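Long-range contacts in CCHC-type domain-containing protein (Trypanosoma brucei brucei, PDB 7C4C), which probably trims RNA from its 3' end as a metal-dependent exonuclease of the RNase D type, and binds zinc and nucleotides: residues A[36-41]-A[60-65]; A[68-73]-A[187-192]; A[97-102]-A[194-199]. One frame throughout, in Å; residues are numbered along the deposited sequence.

In the fold
All three contacts lie in the exonuclease domain and share its mixed sheet. Contact 1 pairs strands 37-44 and 57-64 in the middle of that sheet; strand 70-74 of contact 2 borders one of them and strand 97-100 of contact 3 the other. Helix 182-202 supplies the second segment of both contact 2 and contact 3, which makes it a cover over one face of the sheet. The centre of contact 1 is about 8 Å from those of contacts 2 and 3, whose own centres are about 12 Å apart. Along the chain contact 1 closes first, while contacts 2 and 3 interleave. Contacts 1 and 2 bring Asp41 and Asp191 to one manganese ion.

Contact 1. Residues A[36-41]-A[60-65]; sequences RSIALD and VQACSD. With MN (manganese (II) ion), chain I; MN (manganese (II) ion), chain H; 5GP (guanosine-5'-monophosphate), chain N.
In the central sheet of an RNase H-like exonuclease domain, strands 37-41 and 60-64 form an antiparallel pair whose Asp41-Gln61 end opens onto a two-metal site of the DEDD type. Ala39 with Cys63 and Asp41 with Gln61 are the hydrogen-bonded pairs: Ala39 N meets Cys63 O at 2.8 Å, and Gln61 N gives to Asp41 O over the same 2.8 Å. Leu40-Ala62, between them, and Ile38-Ser64, beyond Ala39, are the non-hydrogen-bonded pairs. On the face that carries Ile38 and Leu40, the CD2 methyl of Leu40 rests on Ala62 CB at 3.7 Å, and CG2 of Ile38 also meets Ala62 CB.

Away from the metals, Asp65 closes the ladder. Its CG sits between the backbone N and the carbonyl carbon (chi1 57°), which turns the carboxylate back to the start of the other strand. OD1 uses its syn lone pair to accept Arg36 N at 3.1 Å and 164°, OD2 takes a weak bond from Ser37 N, and Asp65 N returns a bond to Ser37 O.

At the active end the side-chain NE2 of Gln61 donates to Ala188 O of helix 182-202. The carboxylate of Asp41, swung anti to the backbone N (chi1 -163°), splits its oxygens between the metals: OD1 binds the manganese of chain I at 2.1 Å and OD2 that of chain H at 2.2 Å. Glu43 and Asp191 share the chain H ion. Phosphate oxygen O2P of the guanosine monophosphate bridges the pair, 2.2 Å from the chain I manganese and 2.1 Å from the chain H one.

Contact 2. Residues A[68-73]-A[187-192]; sequences PVVFLF and YAAGDV. With MN (manganese (II) ion), chain H.
Val70 of strand 70-73 points toward helix 187-192 and meets it chiefly through one branch. Its CB already stands 4.4 Å from Ala189 CB. From there CG1, set anti to the backbone N (chi1 167°), runs on to the helix, where it lies 3.9 Å from Ala189 CB and 3.7 Å from Val192 CG2. The two valines cross obliquely; CG1 of Val70 makes the close approach, while its CG2 stays farther off, 4.3 Å from Val192 CG2.

Two residues on, Leu72 reaches the preceding part of the helix with CD2, which sits over the backbone at 4.1 Å from Ala189 CA and more loosely against Ala188 CB. The small side chains of Ala188 and Ala189 are consistent with the 8.9 Å approach of the two short axes, at 124°. Strand 57-64 fills in beside the contact, Gln61 touching both Leu72 and Val192.

Asp191 takes no part in this packing: its OD2 binds the chain H manganese at 2.2 Å, in company with Asp41 and Glu43. Tyr187, four residues earlier, has its hydroxyl hydrogen-bonded to Gln164 and Arg156, a spacing consistent with the tyrosine-containing branch of the DEDD exonucleases. The strand-helix interface is thus apolar and buried, consistent with hydrophobic packing, while Asp191, on the same helix segment, supplies a metal ligand.

Contact 3. Residues A[97-102]-A[194-199]; sequences RKLFFD and HILLLS. With ZN (zinc ion), chain E; 5GP (guanosine-5'-monophosphate), chain P.
Ile195 is wedged under Leu99 and Phe101, joining strand 97-100 and the residues just after it to helix 182-202 across the hydrophobic core of the exonuclease domain. The packing is closest around this isoleucine. Its CG2 branch presses on Leu99 CB at 3.6 Å, while the other branch, extended at chi2 (173°), carries CD1 to within 3.8 Å of Phe101 N, with CG1 lying 3.9 Å from Phe101 CB. One turn along the helix, Ser199 CB fits against both methyls of Leu99, 3.8 Å from CD2. The hydroxyl of Ser199, in the midst of these carbons, is satisfied inside the helix: OG donates to Leu196 O at 2.7 Å.

Contacts are looser to either side of this core. Leu196 CD1 comes no nearer to Leu99 CD1 than 4.1 Å, and the Phe101 ring, with CG anti to the backbone N (chi1 -165°), is met obliquely by Leu198 CD2 at 4.0 Å from CE1. Beyond the ring the chain turns to a ligand: Asp102 OD2 accepts the ribose O2' of the chain P guanosine monophosphate at 2.6 Å, and the side chain of Asp102 also caps a backbone N just past the segment, in the turn that leads into helix 104-114. His194, clear of the strand, binds zinc through NE2 together with Glu158.

Around the pair, Met144 of helix 144-152 packs on Phe101 and Ile195, Leu124 of helix 124-136 covers Ile195 and Leu198, and strand 37-44 brings Ala39 up against Ile195.

Contact 1. Residues A[36-41]-A[60-65]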
loop_
_atom_site.group_PDB
_atom_site.type_symbol
_atom_site.label_atom_id
_atom_site.label_comp_id
_atom_site.label_asym_id
_atom_site.label_seq_id
_atom_site.Cartn_x
_atom_site.Cartn_y
_atom_site.Cartn_z
ATOM N N ARG A 36 9.292 19.070 4.280
ATOM C CA ARG A 36 8.647 18.577 5.485
ATOM C C ARG A 36 8.659 17.061 5.554
ATOM O O ARG A 36 8.690 16.502 6.658
ATOM C CB ARG A 36 7.205 19.097 5.567
ATOM C CG ARG A 36 6.320 18.428 6.625
ATOM C CD ARG A 36 6.614 18.891 8.057
ATOM N NE ARG A 36 5.841 18.119 9.034
ATOM C CZ ARG A 36 6.286 17.015 9.630
ATOM N NH1 ARG A 36 7.501 16.558 9.362
ATOM N NH2 ARG A 36 5.522 16.371 10.502
ATOM N N SER A 37 8.660 16.391 4.394
ATOM C CA SER A 37 8.813 14.948 4.308
ATOM C C SER A 37 9.752 14.598 3.158
ATOM O O SER A 37 9.702 15.211 2.086
ATOM C CB SER A 37 7.456 14.265 4.106
ATOM O OG SER A 37 6.549 14.644 5.133
ATOM N N ILE A 38 10.593 13.595 3.375
ATOM C CA ILE A 38 11.495 13.091 2.349
ATOM C C ILE A 38 11.350 11.585 2.313
ATOM O O ILE A 38 11.623 10.918 3.316
ATOM C CB ILE A 38 12.955 13.464 2.631
ATOM C CG1 ILE A 38 13.072 14.953 2.924
ATOM C CG2 ILE A 38 13.833 13.071 1.465
ATOM C CD1 ILE A 38 14.471 15.374 3.352
ATOM N N ALA A 39 10.916 11.051 1.176
ATOM C CA ALA A 39 10.951 9.609 0.978
ATOM C C ALA A 39 12.383 9.173 0.743
ATOM O O ALA A 39 13.144 9.857 0.061
ATOM C CB ALA A 39 10.090 9.211 -0.216
ATOM N N LEU A 40 12.753 8.030 1.297
ATOM C CA LEU A 40 14.117 7.536 1.199
ATOM C C LEU A 40 14.125 6.062 0.838
ATOM O O LEU A 40 13.222 5.309 1.219
ATOM C CB LEU A 40 14.875 7.726 2.506
ATOM C CG LEU A 40 15.266 9.155 2.870
ATOM C CD1 LEU A 40 15.926 9.123 4.239
ATOM C CD2 LEU A 40 16.214 9.736 1.824
ATOM N N ASP A 41 15.171 5.661 0.110
ATOM C CA ASP A 41 15.404 4.264 -0.232
ATOM C C ASP A 41 16.877 4.103 -0.613
ATOM O O ASP A 41 17.571 5.083 -0.897
ATOM C CB ASP A 41 14.461 3.819 -1.360
ATOM C CG ASP A 41 14.362 2.308 -1.492
ATOM O OD1 ASP A 41 14.178 1.618 -0.466
ATOM O OD2 ASP A 41 14.448 1.815 -2.639
ATOM N N VAL A 60 21.597 6.172 -2.717
ATOM C CA VAL A 60 20.549 6.587 -1.795
ATOM C C VAL A 60 19.606 7.468 -2.598
ATOM O O VAL A 60 20.037 8.478 -3.170
ATOM C CB VAL A 60 21.115 7.339 -0.579
ATOM C CG1 VAL A 60 19.989 7.911 0.257
ATOM C CG2 VAL A 60 21.967 6.415 0.279
ATOM N N GLN A 61 18.333 7.076 -2.673
ATOM C CA GLN A 61 17.333 7.803 -3.444
ATOM C C GLN A 61 16.484 8.638 -2.499
ATOM O O GLN A 61 16.105 8.169 -1.424
ATOM C CB GLN A 61 16.432 6.852 -4.227
ATOM C CG GLN A 61 17.177 5.851 -5.089
ATOM C CD GLN A 61 17.363 4.516 -4.399
ATOM O OE1 GLN A 61 18.344 4.301 -3.689
ATOM N NE2 GLN A 61 16.435 3.601 -4.633
ATOM N N ALA A 62 16.186 9.871 -2.900
ATOM C CA ALA A 62 15.434 10.766 -2.039
ATOM C C ALA A 62 14.444 11.573 -2.863
ATOM O O ALA A 62 14.804 12.128 -3.903
ATOM C CB ALA A 62 16.367 11.704 -1.270
ATOM N N CYS A 63 13.208 11.665 -2.380
ATOM C CA CYS A 63 12.151 12.384 -3.079
ATOM C C CYS A 63 11.292 13.088 -2.043
ATOM O O CYS A 63 10.681 12.422 -1.202
ATOM C CB CYS A 63 11.301 11.424 -3.919
ATOM S SG CYS A 63 10.032 12.245 -4.876
ATOM N N SER A 64 11.232 14.417 -2.108
ATOM C CA SER A 64 10.620 15.205 -1.054
ATOM C C SER A 64 9.435 15.982 -1.594
ATOM O O SER A 64 9.228 16.089 -2.806
ATOM C CB SER A 64 11.625 16.184 -0.430
ATOM O OG SER A 64 11.366 17.502 -0.873
ATOM N N ASP A 65 8.662 16.552 -0.669
ATOM C CA ASP A 65 7.543 17.409 -1.046
ATOM C C ASP A 65 7.970 18.843 -1.314
ATOM O O ASP A 65 7.113 19.711 -1.462
ATOM C CB ASP A 65 6.450 17.373 0.030
ATOM C CG ASP A 65 6.949 17.774 1.426
ATOM O OD1 ASP A 65 7.940 18.523 1.565
ATOM O OD2 ASP A 65 6.315 17.332 2.410
HETATM MN MN MN I . 14.249 -0.415 -0.054
HETATM MN MN MN H . 14.678 0.036 -3.936
HETATM P P 5GP N . 14.669 -2.475 -1.946
HETATM O O1P 5GP N . 13.705 -3.114 -2.921
HETATM O O2P 5GP N . 14.829 -0.978 -2.115
HETATM O O3P 5GP N . 14.488 -2.907 -0.506
HETATM O "O5'" 5GP N . 16.107 -3.048 -2.338
HETATM C "C5'" 5GP N . 17.268 -2.581 -1.666
HETATM C "C4'" 5GP N . 18.469 -3.473 -1.876
HETATM O "O4'" 5GP N . 18.201 -4.799 -1.354
HETATM C "C3'" 5GP N . 18.895 -3.723 -3.316
HETATM O "O3'" 5GP N . 19.652 -2.664 -3.879
HETATM C "C2'" 5GP N . 19.675 -5.025 -3.205
HETATM O "O2'" 5GP N . 20.976 -4.788 -2.687
HETATM C "C1'" 5GP N . 18.867 -5.766 -2.142
HETATM N N9 5GP N . 17.854 -6.651 -2.746
HETATM C C8 5GP N . 16.558 -6.353 -2.937
HETATM N N7 5GP N . 15.932 -7.411 -3.500
HETATM C C5 5GP N . 16.858 -8.374 -3.651
HETATM C C6 5GP N . 16.793 -9.659 -4.159
HETATM O O6 5GP N . 15.694 -10.080 -4.591
HETATM N N1 5GP N . 17.908 -10.413 -4.175
HETATM C C2 5GP N . 19.080 -9.942 -3.714
HETATM N N2 5GP N . 20.178 -10.731 -3.758
HETATM N N3 5GP N . 19.173 -8.686 -3.208
HETATM C C4 5GP N . 18.067 -7.897 -3.167
HETATM O O HOH W 1 13.846 -0.036 1.967
HETATM O O HOH W 2 16.419 -0.407 0.492
#

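Contact 2. Residues A[68-73]-A[187-192]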
loop_
_atom_site.group_PDB
_atom_site.type_symbol
_atom_site.label_atom_id
_atom_site.label_comp_id
_atom_site.label_asym_id
_atom_site.label_seq_id
_atom_site.Cartn_x
_atom_site.Cartn_y
_atom_site.Cartn_z
ATOM N N PRO A 68 9.606 18.867 -7.293
ATOM C CA PRO A 68 9.144 17.699 -8.077
ATOM C C PRO A 68 10.297 17.012 -8.796
ATOM O O PRO A 68 10.399 16.985 -10.023
ATOM C CB PRO A 68 8.132 18.327 -9.044
ATOM C CG PRO A 68 8.491 19.781 -9.134
ATOM C CD PRO A 68 9.481 20.119 -8.049
ATOM N N VAL A 69 11.200 16.435 -8.011
ATOM C CA VAL A 69 12.408 15.825 -8.542
ATOM C C VAL A 69 12.804 14.699 -7.608
ATOM O O VAL A 69 12.586 14.763 -6.397
ATOM C CB VAL A 69 13.555 16.856 -8.686
ATOM C CG1 VAL A 69 13.914 17.452 -7.323
ATOM C CG2 VAL A 69 14.785 16.213 -9.300
ATOM N N VAL A 70 13.376 13.652 -8.181
ATOM C CA VAL A 70 13.934 12.544 -7.425
ATOM C C VAL A 70 15.448 12.673 -7.494
ATOM O O VAL A 70 16.030 12.634 -8.589
ATOM C CB VAL A 70 13.477 11.195 -7.992
ATOM C CG1 VAL A 70 14.315 10.098 -7.400
ATOM C CG2 VAL A 70 12.001 10.989 -7.725
ATOM N N PHE A 71 16.084 12.857 -6.341
ATOM C CA PHE A 71 17.539 12.867 -6.278
ATOM C C PHE A 71 18.063 11.446 -6.136
ATOM O O PHE A 71 17.616 10.702 -5.258
ATOM C CB PHE A 71 18.025 13.717 -5.116
ATOM C CG PHE A 71 17.671 15.146 -5.250
ATOM C CD1 PHE A 71 18.291 15.935 -6.192
ATOM C CD2 PHE A 71 16.709 15.707 -4.437
ATOM C CE1 PHE A 71 17.952 17.279 -6.324
ATOM C CE2 PHE A 71 16.370 17.046 -4.560
ATOM C CZ PHE A 71 16.995 17.827 -5.509
ATOM N N LEU A 72 18.993 11.068 -7.011
ATOM C CA LEU A 72 19.705 9.796 -6.902
ATOM C C LEU A 72 21.158 10.092 -6.537
ATOM O O LEU A 72 21.976 10.401 -7.411
ATOM C CB LEU A 72 19.623 8.981 -8.189
ATOM C CG LEU A 72 18.261 8.667 -8.809
ATOM C CD1 LEU A 72 18.417 7.785 -10.062
ATOM C CD2 LEU A 72 17.293 8.017 -7.813
ATOM N N PHE A 73 21.466 9.975 -5.243
ATOM C CA PHE A 73 22.801 10.225 -4.716
ATOM C C PHE A 73 23.711 9.042 -5.029
ATOM O O PHE A 73 23.553 7.957 -4.449
ATOM C CB PHE A 73 22.727 10.474 -3.213
ATOM C CG PHE A 73 21.949 11.697 -2.850
ATOM C CD1 PHE A 73 22.502 12.950 -3.006
ATOM C CD2 PHE A 73 20.647 11.594 -2.386
ATOM C CE1 PHE A 73 21.787 14.087 -2.664
ATOM C CE2 PHE A 73 19.922 12.737 -2.038
ATOM C CZ PHE A 73 20.494 13.978 -2.176
ATOM N N TYR A 187 14.547 2.691 -12.557
ATOM C CA TYR A 187 14.067 1.699 -11.596
ATOM C C TYR A 187 14.250 2.194 -10.177
ATOM O O TYR A 187 13.388 1.977 -9.311
ATOM C CB TYR A 187 14.800 0.364 -11.760
ATOM C CG TYR A 187 14.499 -0.586 -10.618
ATOM C CD1 TYR A 187 15.257 -0.574 -9.451
ATOM C CD2 TYR A 187 13.436 -1.487 -10.700
ATOM C CE1 TYR A 187 14.956 -1.428 -8.396
ATOM C CE2 TYR A 187 13.140 -2.352 -9.655
ATOM C CZ TYR A 187 13.904 -2.320 -8.513
ATOM O OH TYR A 187 13.604 -3.170 -7.480
ATOM N N ALA A 188 15.400 2.817 -9.908
ATOM C CA ALA A 188 15.714 3.246 -8.554
ATOM C C ALA A 188 14.875 4.443 -8.141
ATOM O O ALA A 188 14.594 4.622 -6.951
ATOM C CB ALA A 188 17.201 3.572 -8.455
ATOM N N ALA A 189 14.485 5.272 -9.105
ATOM C CA ALA A 189 13.625 6.413 -8.815
ATOM C C ALA A 189 12.222 5.966 -8.436
ATOM O O ALA A 189 11.584 6.588 -7.575
ATOM C CB ALA A 189 13.576 7.354 -10.028
ATOM N N GLY A 190 11.735 4.886 -9.052
ATOM C CA GLY A 190 10.355 4.473 -8.838
ATOM C C GLY A 190 10.061 4.150 -7.388
ATOM O O GLY A 190 8.991 4.486 -6.872
ATOM N N ASP A 191 11.014 3.512 -6.704
ATOM C CA ASP A 191 10.791 3.153 -5.307
ATOM C C ASP A 191 10.498 4.387 -4.452
ATOM O O ASP A 191 9.517 4.395 -3.704
ATOM C CB ASP A 191 11.978 2.351 -4.779
ATOM C CG ASP A 191 11.919 0.872 -5.204
ATOM O OD1 ASP A 191 11.229 0.557 -6.201
ATOM O OD2 ASP A 191 12.555 0.013 -4.548
ATOM N N VAL A 192 11.287 5.464 -4.579
ATOM C CA VAL A 192 10.997 6.614 -3.711
ATOM C C VAL A 192 9.738 7.341 -4.170
ATOM O O VAL A 192 8.985 7.861 -3.334
ATOM C CB VAL A 192 12.188 7.591 -3.584
ATOM C CG1 VAL A 192 13.193 7.066 -2.580
ATOM C CG2 VAL A 192 12.857 7.846 -4.923
HETATM MN MN MN H . 14.678 0.036 -3.936
#

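Contact 3. Residues A[97-102]-A[194-199]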
loop_
_atom_site.group_PDB
_atom_site.type_symbol
_atom_site.label_atom_id
_atom_site.label_comp_id
_atom_site.label_asym_id
_atom_site.label_seq_id
_atom_site.Cartn_x
_atom_site.Cartn_y
_atom_site.Cartn_z
ATOM N N ARG A 97 10.242 14.684 8.321
ATOM C CA ARG A 97 9.860 13.281 8.345
ATOM C C ARG A 97 10.619 12.508 7.271
ATOM O O ARG A 97 10.745 12.968 6.136
ATOM C CB ARG A 97 8.351 13.151 8.140
ATOM C CG ARG A 97 7.876 11.724 8.041
ATOM C CD ARG A 97 6.349 11.624 7.941
ATOM N NE ARG A 97 5.668 11.931 9.201
ATOM C CZ ARG A 97 4.831 12.950 9.377
ATOM N NH1 ARG A 97 4.553 13.773 8.372
ATOM N NH2 ARG A 97 4.264 13.144 10.557
ATOM N N LYS A 98 11.147 11.339 7.625
ATOM C CA LYS A 98 11.802 10.463 6.659
ATOM C C LYS A 98 10.910 9.257 6.427
ATOM O O LYS A 98 10.663 8.477 7.352
ATOM C CB LYS A 98 13.184 10.010 7.133
ATOM C CG LYS A 98 13.936 11.026 7.987
ATOM C CD LYS A 98 14.287 12.266 7.197
ATOM C CE LYS A 98 15.237 13.135 7.992
ATOM N NZ LYS A 98 14.793 13.318 9.405
ATOM N N LEU A 99 10.446 9.091 5.193
ATOM C CA LEU A 99 9.545 8.004 4.853
ATOM C C LEU A 99 10.334 6.857 4.239
ATOM O O LEU A 99 11.029 7.038 3.233
ATOM C CB LEU A 99 8.452 8.482 3.901
ATOM C CG LEU A 99 7.613 9.661 4.408
ATOM C CD1 LEU A 99 7.258 10.535 3.225
ATOM C CD2 LEU A 99 6.359 9.211 5.137
ATOM N N PHE A 100 10.227 5.682 4.853
ATOM C CA PHE A 100 10.756 4.443 4.306
ATOM C C PHE A 100 9.594 3.519 3.999
ATOM O O PHE A 100 8.470 3.724 4.468
ATOM C CB PHE A 100 11.722 3.755 5.292
ATOM C CG PHE A 100 12.980 4.536 5.563
ATOM C CD1 PHE A 100 12.960 5.633 6.406
ATOM C CD2 PHE A 100 14.188 4.163 4.977
ATOM C CE1 PHE A 100 14.108 6.361 6.655
ATOM C CE2 PHE A 100 15.348 4.888 5.218
ATOM C CZ PHE A 100 15.301 5.996 6.062
ATOM N N PHE A 101 9.878 2.494 3.201
ATOM C CA PHE A 101 9.007 1.328 3.074
ATOM C C PHE A 101 9.852 0.132 3.489
ATOM O O PHE A 101 10.733 -0.295 2.733
ATOM C CB PHE A 101 8.469 1.176 1.658
ATOM C CG PHE A 101 7.308 0.223 1.557
ATOM C CD1 PHE A 101 6.013 0.666 1.793
ATOM C CD2 PHE A 101 7.507 -1.104 1.231
ATOM C CE1 PHE A 101 4.933 -0.207 1.696
ATOM C CE2 PHE A 101 6.418 -2.004 1.136
ATOM C CZ PHE A 101 5.140 -1.557 1.369
ATOM N N ASP A 102 9.587 -0.404 4.686
ATOM C CA ASP A 102 10.473 -1.364 5.364
ATOM C C ASP A 102 11.859 -0.763 5.569
ATOM O O ASP A 102 12.691 -0.781 4.660
ATOM C CB ASP A 102 10.609 -2.709 4.619
ATOM C CG ASP A 102 11.504 -3.721 5.389
ATOM O OD1 ASP A 102 11.854 -3.419 6.553
ATOM O OD2 ASP A 102 11.789 -4.840 4.897
ATOM N N HIS A 194 7.103 5.864 -5.261
ATOM C CA HIS A 194 5.982 5.123 -4.695
ATOM C C HIS A 194 5.805 5.458 -3.226
ATOM O O HIS A 194 4.675 5.522 -2.735
ATOM C CB HIS A 194 6.184 3.620 -4.854
ATOM C CG HIS A 194 6.294 3.163 -6.273
ATOM N ND1 HIS A 194 7.078 2.090 -6.645
ATOM C CD2 HIS A 194 5.698 3.608 -7.406
ATOM C CE1 HIS A 194 6.969 1.902 -7.948
ATOM N NE2 HIS A 194 6.140 2.810 -8.432
ATOM N N ILE A 195 6.913 5.669 -2.514
ATOM C CA ILE A 195 6.843 5.917 -1.074
ATOM C C ILE A 195 6.163 7.246 -0.797
ATOM O O ILE A 195 5.249 7.331 0.030
ATOM C CB ILE A 195 8.249 5.864 -0.447
ATOM C CG1 ILE A 195 8.807 4.432 -0.524
ATOM C CG2 ILE A 195 8.232 6.423 1.001
ATOM C CD1 ILE A 195 10.268 4.328 -0.073
ATOM N N LEU A 196 6.589 8.305 -1.486
ATOM C CA LEU A 196 5.974 9.610 -1.259
ATOM C C LEU A 196 4.515 9.612 -1.699
ATOM O O LEU A 196 3.645 10.153 -0.998
ATOM C CB LEU A 196 6.765 10.697 -1.989
ATOM C CG LEU A 196 6.309 12.137 -1.746
ATOM C CD1 LEU A 196 6.699 12.573 -0.331
ATOM C CD2 LEU A 196 6.924 13.071 -2.779
ATOM N N LEU A 197 4.222 9.016 -2.859
ATOM C CA LEU A 197 2.831 8.924 -3.288
ATOM C C LEU A 197 2.007 8.223 -2.228
ATOM O O LEU A 197 0.893 8.651 -1.905
ATOM C CB LEU A 197 2.740 8.188 -4.631
ATOM C CG LEU A 197 1.397 7.885 -5.298
ATOM C CD1 LEU A 197 1.605 7.627 -6.780
ATOM C CD2 LEU A 197 0.779 6.667 -4.712
ATOM N N LEU A 198 2.552 7.156 -1.653
ATOM C CA LEU A 198 1.803 6.394 -0.663
ATOM C C LEU A 198 1.535 7.226 0.585
ATOM O O LEU A 198 0.439 7.154 1.155
ATOM C CB LEU A 198 2.555 5.114 -0.324
ATOM C CG LEU A 198 1.813 4.153 0.587
ATOM C CD1 LEU A 198 0.546 3.639 -0.115
ATOM C CD2 LEU A 198 2.739 3.009 0.988
ATOM N N SER A 199 2.507 8.050 1.009
ATOM C CA SER A 199 2.300 8.852 2.214
ATOM C C SER A 199 1.135 9.819 2.079
ATOM O O SER A 199 0.550 10.203 3.100
ATOM C CB SER A 199 3.557 9.631 2.580
ATOM O OG SER A 199 3.787 10.664 1.652
HETATM ZN ZN ZN E . 6.628 3.459 -10.536
HETATM P P 5GP P . 6.373 -10.965 0.853
HETATM O O1P 5GP P . 5.020 -11.462 1.313
HETATM O O2P 5GP P . 7.531 -11.776 1.386
HETATM O O3P 5GP P . 6.475 -10.651 -0.622
HETATM O "O5'" 5GP P . 6.532 -9.538 1.551
HETATM C "C5'" 5GP P . 7.362 -8.531 0.983
HETATM C "C4'" 5GP P . 8.052 -7.704 2.043
HETATM O "O4'" 5GP P . 8.339 -8.537 3.204
HETATM C "C3'" 5GP P . 9.400 -7.099 1.651
HETATM O "O3'" 5GP P . 9.292 -5.851 0.982
HETATM C "C2'" 5GP P . 10.139 -7.014 2.978
HETATM O "O2'" 5GP P . 9.717 -5.876 3.718
HETATM C "C1'" 5GP P . 9.642 -8.278 3.681
HETATM N N9 5GP P . 10.481 -9.459 3.367
HETATM C C8 5GP P . 10.002 -10.681 3.059
HETATM N N7 5GP P . 11.028 -11.532 2.824
HETATM C C5 5GP P . 12.170 -10.832 2.990
HETATM C C6 5GP P . 13.510 -11.175 2.887
HETATM O O6 5GP P . 13.823 -12.346 2.577
HETATM N N1 5GP P . 14.452 -10.246 3.117
HETATM C C2 5GP P . 14.121 -8.986 3.447
HETATM N N2 5GP P . 15.083 -8.053 3.678
HETATM N N3 5GP P . 12.822 -8.630 3.556
HETATM C C4 5GP P . 11.827 -9.532 3.336
HETATM O O HOH W 3 7.270 5.695 -10.852
#